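PDB 3NPG: heavy-metal chelation domain-containing protein from Pyrococcus horikoshii, which is of unknown function but may chelate heavy-metal ions. Local coordinates for residues Lys13-Ala18 against Phe70-Asp75; Ala88-Ser93 against Gly197-Leu202; Tyr95-Arg100 against Leu202-Leu207; Ala172-Asn177 against Ile193-Pro198; Leu215-Val220 against Ile243-Glu248. One frame throughout, in Å; residues are numbered along the deposited sequence.

Interaction 1. Residues Lys13-Ala18 against Phe70-Asp75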
# COMPACT_ATOMS: atom_id res chain seq x y z
N LYS A 13 7.88 3.29 -34.19
CA LYS A 13 8.47 4.51 -34.75
C LYS A 13 9.87 4.74 -34.18
O LYS A 13 10.77 5.16 -34.91
CB LYS A 13 7.58 5.73 -34.44
CG LYS A 13 6.21 5.71 -35.12
CD LYS A 13 5.39 6.93 -34.71
CE LYS A 13 4.02 6.95 -35.36
N ALA A 14 10.05 4.48 -32.86
CA ALA A 14 11.32 4.68 -32.16
C ALA A 14 12.41 3.70 -32.61
O ALA A 14 13.58 4.07 -32.66
CB ALA A 14 11.11 4.56 -30.65
N MSE A 15 12.02 2.45 -32.96
CA MSE A 15 12.98 1.43 -33.43
C MSE A 15 13.57 1.78 -34.79
O MSE A 15 14.68 1.36 -35.10
CB MSE A 15 12.34 0.05 -33.44
CG MSE A 15 12.35 -0.62 -32.10
SE MSE A 15 11.61 -2.41 -32.11
CE MSE A 15 9.77 -1.99 -32.53
N GLU A 16 12.83 2.57 -35.60
CA GLU A 16 13.31 3.03 -36.90
C GLU A 16 14.37 4.14 -36.71
O GLU A 16 15.22 4.33 -37.56
CB GLU A 16 12.13 3.54 -37.75
CG GLU A 16 12.36 3.43 -39.25
CD GLU A 16 11.93 2.10 -39.87
OE1 GLU A 16 11.00 1.47 -39.34
OE2 GLU A 16 12.48 1.75 -40.94
N LEU A 17 14.30 4.86 -35.57
CA LEU A 17 15.23 5.95 -35.26
C LEU A 17 16.45 5.47 -34.46
O LEU A 17 17.47 6.15 -34.43
CB LEU A 17 14.51 7.08 -34.50
CG LEU A 17 13.92 8.19 -35.37
CD1 LEU A 17 12.60 7.77 -35.99
CD2 LEU A 17 13.72 9.43 -34.56
N ALA A 18 16.35 4.28 -33.85
CA ALA A 18 17.43 3.72 -33.04
C ALA A 18 18.48 2.98 -33.89
O ALA A 18 19.41 2.39 -33.33
CB ALA A 18 16.86 2.79 -31.99
N PHE A 70 15.47 -3.24 -25.82
CA PHE A 70 14.78 -2.44 -24.80
C PHE A 70 13.50 -1.84 -25.35
O PHE A 70 12.45 -2.02 -24.74
CB PHE A 70 15.71 -1.33 -24.26
CG PHE A 70 16.73 -1.77 -23.22
CD1 PHE A 70 16.75 -3.08 -22.75
CD2 PHE A 70 17.64 -0.87 -22.69
CE1 PHE A 70 17.69 -3.48 -21.79
CE2 PHE A 70 18.58 -1.27 -21.74
CZ PHE A 70 18.59 -2.57 -21.29
N ILE A 71 13.58 -1.18 -26.53
CA ILE A 71 12.42 -0.53 -27.17
C ILE A 71 11.32 -1.53 -27.54
O ILE A 71 10.14 -1.22 -27.39
CB ILE A 71 12.86 0.35 -28.40
CG1 ILE A 71 13.92 1.40 -27.99
CG2 ILE A 71 11.64 1.03 -29.05
CD1 ILE A 71 14.65 2.06 -29.15
N ASP A 72 11.70 -2.74 -27.98
CA ASP A 72 10.73 -3.78 -28.34
C ASP A 72 9.90 -4.22 -27.12
O ASP A 72 8.74 -4.58 -27.26
CB ASP A 72 11.43 -4.99 -28.98
CG ASP A 72 10.48 -6.07 -29.46
OD1 ASP A 72 9.52 -5.73 -30.18
OD2 ASP A 72 10.70 -7.25 -29.11
N LYS A 73 10.50 -4.13 -25.91
CA LYS A 73 9.85 -4.54 -24.67
C LYS A 73 9.07 -3.39 -23.99
O LYS A 73 8.72 -3.49 -22.82
CB LYS A 73 10.88 -5.14 -23.69
CG LYS A 73 11.60 -6.39 -24.22
CD LYS A 73 10.72 -7.62 -24.14
CE LYS A 73 11.39 -8.83 -24.73
NZ LYS A 73 12.59 -9.23 -23.94
N ALA A 74 8.77 -2.30 -24.74
CA ALA A 74 8.03 -1.16 -24.20
C ALA A 74 6.56 -1.50 -23.97
O ALA A 74 5.95 -0.97 -23.05
CB ALA A 74 8.14 0.03 -25.13
N ASP A 75 5.98 -2.39 -24.81
CA ASP A 75 4.58 -2.80 -24.68
C ASP A 75 4.44 -4.14 -23.93
O ASP A 75 3.44 -4.84 -24.09
CB ASP A 75 3.89 -2.86 -26.07
CG ASP A 75 4.55 -3.81 -27.06
OD1 ASP A 75 5.72 -4.19 -26.83
OD2 ASP A 75 3.91 -4.14 -28.08
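Asp72, whose CB touches Met15, gives its carboxylate to Lys11: OD1 forms a salt bridge with NZ of Lys11, and the same ammonium group is held a second time by OD1 of Asp75. Two carboxylates, one on the last residue of helix 67-72 and one just beyond it, thus grip one lysine of helix 6-17. The contact beside this charged edge is apolar. Ile71 carries most of it, with two branches that diverge toward residues 13-18. With CG1 opposite the carbonyl carbon (chi1 -56°), CG2 points at the turn containing Ala14 and Met15, lying 3.9 Å from Ala14 CB and 3.5 Å from Met15 CG. The other branch runs on nearly straight (chi2 166°) until CD1 meets CB of Ala18, four residues after Ala14, at 3.7 Å. Met15, present as selenomethionine, passes Ile71 in the opposite direction, and its SE comes to 4.1 Å from Asp72 CB at the partly exposed margin. Cut back to alanine, Ile71 is likely to leave a gap between the two helices, with the methyls of Ala14 and Ala18 and the Met15 chain deprived of their shared partner. Behind the contact, Ile71 also packs on Ile89 of helix 79-96, while Phe70 leans on Leu232 of a second subunit. The two small alanines let the backbones come close, with CA atoms of Met15 and Ile71 6.6 Å apart. This is apolar helix-helix packing in the N-terminal part of the fold, where helices 6-17, 67-72 and 79-96 form one cluster.

Interaction 2. Residues Ala88-Ser93 against Gly197-Leu202. With ACT (acetate ion), chain E.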
# COMPACT_ATOMS: atom_id res chain seq x y z
N ALA A 88 14.37 3.97 -22.91
CA ALA A 88 15.13 3.80 -24.15
C ALA A 88 14.50 4.62 -25.29
O ALA A 88 15.23 5.20 -26.09
CB ALA A 88 15.20 2.34 -24.54
N ILE A 89 13.14 4.66 -25.36
CA ILE A 89 12.43 5.48 -26.36
C ILE A 89 12.76 6.96 -26.13
O ILE A 89 13.04 7.69 -27.08
CB ILE A 89 10.89 5.22 -26.33
CG1 ILE A 89 10.56 3.79 -26.80
CG2 ILE A 89 10.12 6.26 -27.18
CD1 ILE A 89 9.14 3.36 -26.55
N ASN A 90 12.78 7.38 -24.84
CA ASN A 90 13.13 8.75 -24.46
C ASN A 90 14.60 9.06 -24.77
O ASN A 90 14.91 10.17 -25.19
CB ASN A 90 12.84 8.98 -22.98
CG ASN A 90 11.37 8.94 -22.64
OD1 ASN A 90 10.50 9.15 -23.49
ND2 ASN A 90 11.06 8.70 -21.38
N ALA A 91 15.50 8.06 -24.60
CA ALA A 91 16.92 8.22 -24.91
C ALA A 91 17.12 8.53 -26.38
O ALA A 91 17.80 9.50 -26.72
CB ALA A 91 17.68 6.96 -24.53
N VAL A 92 16.46 7.74 -27.27
CA VAL A 92 16.50 7.95 -28.73
C VAL A 92 15.89 9.31 -29.08
O VAL A 92 16.44 10.04 -29.91
CB VAL A 92 15.78 6.78 -29.48
CG1 VAL A 92 15.67 7.06 -30.97
CG2 VAL A 92 16.49 5.45 -29.23
N SER A 93 14.78 9.68 -28.40
CA SER A 93 14.07 10.94 -28.61
C SER A 93 14.92 12.14 -28.23
O SER A 93 14.96 13.11 -28.97
CB SER A 93 12.77 10.95 -27.82
OG SER A 93 11.92 9.88 -28.19
N GLY A 197 6.37 15.82 -17.11
CA GLY A 197 7.35 15.06 -16.34
C GLY A 197 8.53 14.57 -17.17
O GLY A 197 8.44 14.47 -18.39
N PRO A 198 9.63 14.16 -16.49
CA PRO A 198 10.81 13.65 -17.24
C PRO A 198 10.52 12.42 -18.12
O PRO A 198 11.26 12.17 -19.07
CB PRO A 198 11.82 13.32 -16.13
CG PRO A 198 11.41 14.15 -14.98
CD PRO A 198 9.91 14.24 -15.04
N THR A 199 9.44 11.65 -17.82
CA THR A 199 9.07 10.48 -18.64
C THR A 199 8.48 10.93 -20.02
O THR A 199 8.39 10.12 -20.96
CB THR A 199 8.12 9.54 -17.85
OG1 THR A 199 8.62 9.36 -16.52
CG2 THR A 199 7.95 8.18 -18.52
N GLY A 200 8.15 12.22 -20.13
CA GLY A 200 7.61 12.80 -21.36
C GLY A 200 8.69 13.33 -22.30
O GLY A 200 8.43 14.23 -23.10
N GLN A 201 9.90 12.73 -22.23
CA GLN A 201 11.05 13.11 -23.07
C GLN A 201 10.89 12.63 -24.52
O GLN A 201 11.75 12.91 -25.35
CB GLN A 201 12.35 12.56 -22.48
CG GLN A 201 12.94 13.40 -21.36
CD GLN A 201 14.14 12.73 -20.73
OE1 GLN A 201 14.24 11.50 -20.67
NE2 GLN A 201 15.06 13.52 -20.21
N LEU A 202 9.80 11.88 -24.81
CA LEU A 202 9.55 11.31 -26.14
C LEU A 202 9.35 12.40 -27.23
O LEU A 202 9.01 13.54 -26.90
CB LEU A 202 8.35 10.32 -26.11
CG LEU A 202 6.92 10.92 -26.07
CD1 LEU A 202 5.89 9.90 -26.50
CD2 LEU A 202 6.58 11.44 -24.71
C ACT E . 7.24 11.64 -14.55
O ACT E . 6.61 11.10 -15.40
OXT ACT E . 8.37 11.34 -14.41
CH3 ACT E . 6.59 12.69 -13.65
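Asn90 and Gln201 form the dense part of this contact, their CB atoms 3.6 Å apart and their amide planes turned 81° to each other. Beside them Ser93 CB rests 3.3 Å from the carbonyl oxygen of Gln201. Ser93 OG folds back on its own helix and donates to Ile89 O at 2.7 Å, reaching it from the face opposite to that used by Ser93 N. The bond that joins the segments runs from Asn90 ND2 to Thr199 O, 3.1 Å long and bent (138° at the hydrogen), with the donor above the carbonyl plane. ND2 also bonds to Val47 O, and Gln201 OE1 accepts from Val47 N. With leucine at position 90, Thr199 O and Val47 O would probably lose their shared donor inside the protein. Farther from the helix, the loop is more loosely engaged: Thr199 points away from residues 88-93, and its OG1 lies 2.9 Å from the O atom of an acetate ion that Tyr32 OH also binds. The acetate probably came from the crystallisation liquor. The chemistry implies a buried polar seam, in which side-chain amides satisfy backbone groups, next to a site able to hold a small carboxylate.

Interaction 3. Residues Tyr95-Arg100 against Leu202-Leu207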
# COMPACT_ATOMS: atom_id res chain seq x y z
N TYR A 95 18.08 12.42 -28.27
CA TYR A 95 19.16 12.57 -29.24
C TYR A 95 18.67 13.35 -30.47
O TYR A 95 19.41 14.19 -31.00
CB TYR A 95 19.69 11.18 -29.66
CG TYR A 95 20.87 11.23 -30.61
CD1 TYR A 95 22.18 11.29 -30.13
CD2 TYR A 95 20.69 11.13 -31.99
CE1 TYR A 95 23.27 11.31 -31.00
CE2 TYR A 95 21.77 11.15 -32.87
CZ TYR A 95 23.06 11.24 -32.37
OH TYR A 95 24.13 11.26 -33.24
N TYR A 96 17.41 13.11 -30.90
CA TYR A 96 16.85 13.72 -32.10
C TYR A 96 15.88 14.89 -31.82
O TYR A 96 15.39 15.51 -32.78
CB TYR A 96 16.16 12.65 -32.96
CG TYR A 96 17.11 11.61 -33.52
CD1 TYR A 96 18.01 11.94 -34.52
CD2 TYR A 96 17.04 10.29 -33.11
CE1 TYR A 96 18.87 10.98 -35.07
CE2 TYR A 96 17.89 9.32 -33.65
CZ TYR A 96 18.81 9.67 -34.63
OH TYR A 96 19.64 8.73 -35.16
N ILE A 97 15.62 15.21 -30.54
CA ILE A 97 14.67 16.28 -30.16
C ILE A 97 15.10 17.67 -30.69
O ILE A 97 16.24 18.09 -30.50
CB ILE A 97 14.37 16.28 -28.62
CG1 ILE A 97 13.13 17.15 -28.28
CG2 ILE A 97 15.60 16.70 -27.79
CD1 ILE A 97 11.81 16.47 -28.49
N ASP A 98 14.17 18.37 -31.38
CA ASP A 98 14.39 19.73 -31.86
C ASP A 98 13.54 20.68 -31.04
O ASP A 98 12.31 20.61 -31.08
CB ASP A 98 14.04 19.84 -33.37
CG ASP A 98 14.41 21.17 -34.02
OD1 ASP A 98 15.11 21.98 -33.37
OD2 ASP A 98 14.04 21.38 -35.18
N LEU A 99 14.20 21.50 -30.21
CA LEU A 99 13.51 22.39 -29.28
C LEU A 99 13.48 23.85 -29.76
O LEU A 99 13.42 24.77 -28.95
CB LEU A 99 14.13 22.28 -27.88
CG LEU A 99 14.09 20.89 -27.24
CD1 LEU A 99 15.09 20.77 -26.10
CD2 LEU A 99 12.70 20.55 -26.77
N ARG A 100 13.46 24.06 -31.09
CA ARG A 100 13.39 25.41 -31.67
C ARG A 100 12.08 26.12 -31.31
O ARG A 100 12.10 27.30 -30.98
CB ARG A 100 13.57 25.36 -33.19
CG ARG A 100 15.01 25.37 -33.62
CD ARG A 100 15.18 25.12 -35.10
NE ARG A 100 14.65 26.20 -35.92
CZ ARG A 100 14.97 26.38 -37.19
NH1 ARG A 100 15.85 25.58 -37.78
NH2 ARG A 100 14.45 27.38 -37.88
N LEU A 202 9.80 11.88 -24.81
CA LEU A 202 9.55 11.31 -26.14
C LEU A 202 9.35 12.40 -27.23
O LEU A 202 9.01 13.54 -26.90
CB LEU A 202 8.35 10.32 -26.11
CG LEU A 202 6.92 10.92 -26.07
CD1 LEU A 202 5.89 9.90 -26.50
CD2 LEU A 202 6.58 11.44 -24.71
N LEU A 203 9.60 12.05 -28.51
CA LEU A 203 9.41 12.99 -29.62
C LEU A 203 7.93 13.34 -29.81
O LEU A 203 7.08 12.45 -29.72
CB LEU A 203 9.98 12.41 -30.94
CG LEU A 203 11.50 12.37 -31.06
CD1 LEU A 203 11.92 11.62 -32.28
CD2 LEU A 203 12.08 13.77 -31.11
N PRO A 204 7.60 14.62 -30.10
CA PRO A 204 6.18 14.98 -30.29
C PRO A 204 5.54 14.25 -31.47
O PRO A 204 4.36 13.90 -31.40
CB PRO A 204 6.22 16.50 -30.52
CG PRO A 204 7.54 16.94 -29.97
CD PRO A 204 8.47 15.80 -30.21
N GLU A 205 6.34 13.97 -32.53
CA GLU A 205 5.86 13.27 -33.73
C GLU A 205 5.28 11.88 -33.42
O GLU A 205 4.46 11.37 -34.18
CB GLU A 205 6.99 13.16 -34.78
CG GLU A 205 8.18 12.32 -34.33
CD GLU A 205 9.29 12.22 -35.35
OE1 GLU A 205 9.99 13.23 -35.57
OE2 GLU A 205 9.48 11.11 -35.91
N PHE A 206 5.70 11.26 -32.28
CA PHE A 206 5.19 9.96 -31.85
C PHE A 206 3.74 10.06 -31.39
O PHE A 206 3.00 9.07 -31.46
CB PHE A 206 6.06 9.38 -30.71
CG PHE A 206 7.50 9.08 -31.08
CD1 PHE A 206 7.85 8.73 -32.37
CD2 PHE A 206 8.48 9.04 -30.10
CE1 PHE A 206 9.17 8.44 -32.70
CE2 PHE A 206 9.80 8.72 -30.42
CZ PHE A 206 10.14 8.42 -31.72
N LEU A 207 3.33 11.25 -30.92
CA LEU A 207 1.97 11.48 -30.43
C LEU A 207 1.09 12.20 -31.47
O LEU A 207 -0.01 12.64 -31.14
CB LEU A 207 1.99 12.25 -29.09
CG LEU A 207 2.63 11.49 -27.90
CD1 LEU A 207 2.82 12.40 -26.72
CD2 LEU A 207 1.79 10.28 -27.51
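Ile97 extends its CG1 branch opposite the backbone N (chi1 -165°) and then turns it at chi2 (81°), which carries CD1 across to Leu203 and Pro204. Leu203 answers with CG opposite its own carbonyl carbon (chi1 -74°), and the two side chains run antiparallel, side against side. Their methyls meet at 3.8 Å, Ile97 CD1 to Leu203 CD2, and the same Leu203 methyl lies 3.7 Å from Ile97 CA. Ile97 CD1 has a second neighbour in the proline ring, 3.8 Å from Pro204 CD, which it approaches at about a right angle. The other methyl of Leu203, CD1, looks toward Tyr96 and stays 4.4 Å from its CB, a looser touch. Tyr96 sends its ring away from this loop, with CD2 of Tyr95 over the ring centre, 3.4 Å above the plane. On the loop side, Leu203 CB lies over one face of the Phe206 ring, toward its rim. Leu203 O accepts from Phe206 N (3.1 Å) in the short 3-10 turn of residues 204-206. Ile97 also packs on Lys219 of the large sheet, and Leu203 on Leu17 of helix 6-17. The contact is a partly buried apolar junction at the C-terminal end of a long helix: in helix 79-96 helical geometry ends with Tyr96, and the chain sets out toward the Rossmann-like part of the fold while leaning on the loop between strands 192-196 and 214-220.

Interaction 4. Residues Ala172-Asn177 against Ile193-Pro198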
# COMPACT_ATOMS: atom_id res chain seq x y z
N ALA A 172 3.56 12.22 -16.82
CA ALA A 172 4.15 11.44 -17.90
C ALA A 172 4.33 9.95 -17.53
O ALA A 172 4.58 9.12 -18.41
CB ALA A 172 5.47 12.05 -18.32
N SER A 173 4.12 9.61 -16.23
CA SER A 173 4.19 8.23 -15.75
C SER A 173 3.00 7.40 -16.27
O SER A 173 3.01 6.18 -16.15
CB SER A 173 4.23 8.20 -14.23
OG SER A 173 3.05 8.75 -13.66
N CYS A 174 2.00 8.07 -16.89
CA CYS A 174 0.86 7.38 -17.50
C CYS A 174 1.31 6.60 -18.75
O CYS A 174 0.59 5.73 -19.23
CB CYS A 174 -0.28 8.36 -17.82
SG CYS A 174 0.14 9.60 -19.07
N ILE A 175 2.54 6.89 -19.23
CA ILE A 175 3.14 6.19 -20.36
C ILE A 175 3.69 4.81 -19.90
O ILE A 175 3.47 3.81 -20.58
CB ILE A 175 4.23 7.07 -21.03
CG1 ILE A 175 3.63 8.40 -21.57
CG2 ILE A 175 4.97 6.30 -22.14
CD1 ILE A 175 4.68 9.48 -22.00
N VAL A 176 4.35 4.76 -18.72
CA VAL A 176 4.92 3.52 -18.20
C VAL A 176 3.87 2.55 -17.61
O VAL A 176 4.04 1.33 -17.74
CB VAL A 176 6.14 3.74 -17.24
CG1 VAL A 176 7.41 4.02 -18.02
CG2 VAL A 176 5.87 4.85 -16.24
N ASN A 177 2.78 3.07 -17.00
CA ASN A 177 1.75 2.21 -16.38
C ASN A 177 0.60 1.76 -17.34
O ASN A 177 -0.15 0.84 -17.01
CB ASN A 177 1.20 2.83 -15.08
CG ASN A 177 0.51 4.16 -15.27
OD1 ASN A 177 -0.00 4.49 -16.34
ND2 ASN A 177 0.41 4.93 -14.19
N ILE A 193 -4.50 18.90 -23.52
CA ILE A 193 -3.99 17.71 -22.83
C ILE A 193 -2.47 17.78 -22.74
O ILE A 193 -1.78 17.70 -23.77
CB ILE A 193 -4.48 16.39 -23.51
CG1 ILE A 193 -6.04 16.34 -23.56
CG2 ILE A 193 -3.91 15.15 -22.79
CD1 ILE A 193 -6.59 15.28 -24.39
N VAL A 194 -1.95 17.98 -21.52
CA VAL A 194 -0.51 18.13 -21.29
C VAL A 194 0.06 16.90 -20.57
O VAL A 194 -0.40 16.55 -19.48
CB VAL A 194 -0.19 19.43 -20.50
CG1 VAL A 194 1.31 19.68 -20.43
CG2 VAL A 194 -0.90 20.63 -21.11
N ILE A 195 1.07 16.25 -21.18
CA ILE A 195 1.77 15.12 -20.56
C ILE A 195 3.07 15.66 -19.94
O ILE A 195 3.98 16.05 -20.67
CB ILE A 195 2.02 13.97 -21.59
CG1 ILE A 195 0.71 13.57 -22.34
CG2 ILE A 195 2.68 12.76 -20.94
CD1 ILE A 195 -0.51 13.17 -21.43
N THR A 196 3.08 15.82 -18.60
CA THR A 196 4.18 16.49 -17.91
C THR A 196 5.07 15.54 -17.10
O THR A 196 4.57 14.63 -16.44
CB THR A 196 3.66 17.67 -17.06
OG1 THR A 196 4.77 18.39 -16.54
CG2 THR A 196 2.74 17.22 -15.93
N GLY A 197 6.37 15.82 -17.11
CA GLY A 197 7.35 15.06 -16.34
C GLY A 197 8.53 14.57 -17.17
O GLY A 197 8.44 14.47 -18.39
N PRO A 198 9.63 14.16 -16.49
CA PRO A 198 10.81 13.65 -17.24
C PRO A 198 10.52 12.42 -18.12
O PRO A 198 11.26 12.17 -19.07
CB PRO A 198 11.82 13.32 -16.13
CG PRO A 198 11.41 14.15 -14.98
CD PRO A 198 9.91 14.24 -15.04
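Ile195, near the end of strand 192-196, packs against Ala172, Cys174 and Ile175, which follow strand 167-171, within the Rossmann-like sheet of this protein. Those two strands are parallel neighbours there, linked by a beta-alpha-beta crossover through the helices at 174-177 and 180-186, and the contact joins the start of that crossover to the strand on which it returns. From CB, the Ile195 side chain divides. CG2 lies opposite the backbone N and faces the turn after strand 167-171: Ala172 CA is 3.6 Å away, Ala172 CB 3.9 Å, and the CD1 methyl of Ile175 approaches obliquely to 4.0 Å. The CG1 branch bends again (chi2 -55°) and ends with CD1 4.3 Å from Cys174 SG. Leu180 of helix 180-186 and Leu215 of the next strand also border this isoleucine, so it lies buried between sheet and helix. The main chains are tied at the strand end, where Ala172 N donates to Thr196 O at 2.6 Å with an angle of 155° at the hydrogen, the donor standing well above the carbonyl plane. Immediately after it comes Gly197, whose positive phi (128°) disfavours any side chain; a CB would probably be tight against the Ala172 methyl. The C-terminal ends of the parallel strands are where Rossmann-like folds commonly bind ligands, and consistent with this an acetate ion, though probably from the crystallisation liquor, lies about 3 Å from the side chain of Ala172. That same methyl, Ala172 CB, lies 3.8 Å from Gly197 O.

Interaction 5. Residues Leu215-Val220 against Ile243-Glu248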
# COMPACT_ATOMS: atom_id res chain seq x y z
N LEU A 215 3.70 18.61 -24.71
CA LEU A 215 4.59 17.76 -23.95
C LEU A 215 5.46 18.64 -23.06
O LEU A 215 6.20 19.49 -23.57
CB LEU A 215 5.49 16.92 -24.89
CG LEU A 215 4.88 15.60 -25.38
CD1 LEU A 215 5.72 15.00 -26.49
CD2 LEU A 215 4.74 14.59 -24.23
N ALA A 216 5.30 18.52 -21.74
CA ALA A 216 6.10 19.29 -20.78
C ALA A 216 7.13 18.38 -20.13
O ALA A 216 6.78 17.55 -19.28
CB ALA A 216 5.21 19.92 -19.74
N SER A 217 8.38 18.49 -20.57
CA SER A 217 9.45 17.63 -20.07
C SER A 217 10.74 18.43 -19.87
O SER A 217 10.70 19.66 -19.79
CB SER A 217 9.67 16.46 -21.01
OG SER A 217 10.45 15.45 -20.40
N MSE A 218 11.89 17.72 -19.78
CA MSE A 218 13.20 18.36 -19.59
C MSE A 218 14.31 17.62 -20.32
O MSE A 218 14.29 16.39 -20.41
CB MSE A 218 13.53 18.49 -18.09
CG MSE A 218 13.64 17.15 -17.37
SE MSE A 218 13.63 17.34 -15.46
CE MSE A 218 11.77 18.01 -15.21
N LYS A 219 15.30 18.36 -20.83
CA LYS A 219 16.45 17.78 -21.52
C LYS A 219 17.69 17.89 -20.65
O LYS A 219 17.99 18.97 -20.14
CB LYS A 219 16.67 18.45 -22.89
CG LYS A 219 17.80 17.82 -23.70
CD LYS A 219 17.97 18.48 -25.05
CE LYS A 219 19.07 17.83 -25.84
NZ LYS A 219 19.26 18.49 -27.16
N VAL A 220 18.43 16.78 -20.51
CA VAL A 220 19.66 16.74 -19.72
C VAL A 220 20.77 17.58 -20.40
O VAL A 220 21.14 17.30 -21.54
CB VAL A 220 20.12 15.29 -19.45
CG1 VAL A 220 21.39 15.26 -18.62
CG2 VAL A 220 19.02 14.47 -18.78
N ILE A 243 17.13 21.17 -18.46
CA ILE A 243 16.34 22.36 -18.78
C ILE A 243 14.91 21.97 -19.10
O ILE A 243 14.67 21.12 -19.95
CB ILE A 243 16.99 23.23 -19.90
CG1 ILE A 243 17.41 22.38 -21.12
CG2 ILE A 243 18.16 24.04 -19.36
CD1 ILE A 243 16.55 22.54 -22.31
N LYS A 244 13.95 22.55 -18.37
CA LYS A 244 12.53 22.28 -18.57
C LYS A 244 12.02 22.91 -19.86
O LYS A 244 12.45 24.01 -20.21
CB LYS A 244 11.71 22.77 -17.37
CG LYS A 244 11.88 21.92 -16.11
CD LYS A 244 11.09 22.48 -14.94
CE LYS A 244 11.29 21.67 -13.69
NZ LYS A 244 10.62 22.29 -12.51
N TYR A 245 11.11 22.23 -20.57
CA TYR A 245 10.54 22.75 -21.82
C TYR A 245 9.10 22.33 -21.99
O TYR A 245 8.69 21.28 -21.48
CB TYR A 245 11.39 22.31 -23.05
CG TYR A 245 11.40 20.81 -23.30
CD1 TYR A 245 10.38 20.19 -24.02
CD2 TYR A 245 12.47 20.02 -22.88
CE1 TYR A 245 10.39 18.82 -24.25
CE2 TYR A 245 12.50 18.65 -23.12
CZ TYR A 245 11.45 18.05 -23.80
OH TYR A 245 11.48 16.69 -24.04
N VAL A 246 8.33 23.12 -22.75
CA VAL A 246 6.97 22.79 -23.15
C VAL A 246 6.91 22.84 -24.68
O VAL A 246 7.17 23.89 -25.26
CB VAL A 246 5.91 23.73 -22.51
CG1 VAL A 246 4.52 23.44 -23.05
CG2 VAL A 246 5.94 23.63 -20.98
N ILE A 247 6.64 21.69 -25.32
CA ILE A 247 6.61 21.61 -26.79
C ILE A 247 5.25 21.15 -27.31
O ILE A 247 4.63 20.28 -26.71
CB ILE A 247 7.81 20.76 -27.34
CG1 ILE A 247 7.93 20.87 -28.88
CG2 ILE A 247 7.74 19.28 -26.86
CD1 ILE A 247 9.32 20.62 -29.42
N GLU A 248 4.76 21.78 -28.39
CA GLU A 248 3.48 21.41 -29.00
C GLU A 248 3.60 20.11 -29.79
O GLU A 248 4.68 19.81 -30.32
CB GLU A 248 2.97 22.53 -29.91
CG GLU A 248 2.23 23.63 -29.18
CD GLU A 248 1.61 24.67 -30.10
OE1 GLU A 248 2.04 25.85 -30.03
OE2 GLU A 248 0.72 24.31 -30.90
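Ser217 and Tyr245 share the shortest of six backbone hydrogen bonds between these strands, Tyr245 N to Ser217 O at 2.7 Å and 165° at the hydrogen, returned by Ser217 N to Tyr245 O. Leu215 and Ile247 exchange two bonds of 2.8 Å each, Leu215 N to Ile247 O and Ile247 N to Leu215 O; Lys219 and Ile243 form the third hydrogen-bonded pair. Between them, Ala216 with Val246 and Met218 with Lys244 are non-hydrogen-bonded pairs. Strand 242-248 is thereby added antiparallel to strand 214-220 at one edge of an otherwise parallel, Rossmann-like sheet. On the face of Leu215, Ser217 and Lys219, chi1 of 65° lays the Tyr245 ring across the neighbouring strand. Ser217 O sits over one ring face, 3.6 Å above its plane and toward the rim, while Lys219 N lies at the ring edge. The phenol OH reaches to 3.5 Å from Ser217 CB and makes a weak hydrogen bond with Gln94 NE2; Ser217 OG bonds to Gly197 O. Farther along this face, Leu215 CB packs on Ile247 CG2 at 3.8 Å. On the opposite face, with Ala216 and Val246, Met218, a selenomethionine, and Lys244 run side by side, their CE atoms 4.0 Å apart.

In the fold
From the N terminus, interaction 1 comes first, folding helix 67-72 back on helix 6-17 and closing a loop that contains the small antiparallel sheet. The chain then enters helix 79-96, where interactions 2 and 3 begin. Both end in the loop after strand 192-196, sharing Leu202, and they cross along the sequence; together they tie the N-terminal helices to the Rossmann-like part. Interaction 4 is a short loop wholly enclosed by that of interaction 3, and it shares Gly197 and Pro198 with interaction 2. Interaction 5 follows in series at the sheet edge. Probable hydrogen bonds connect it to interactions 2 and 4, such as Gly197 N with Ala216 O, while interaction 1 stays about 12 Å from it at the nearest atoms.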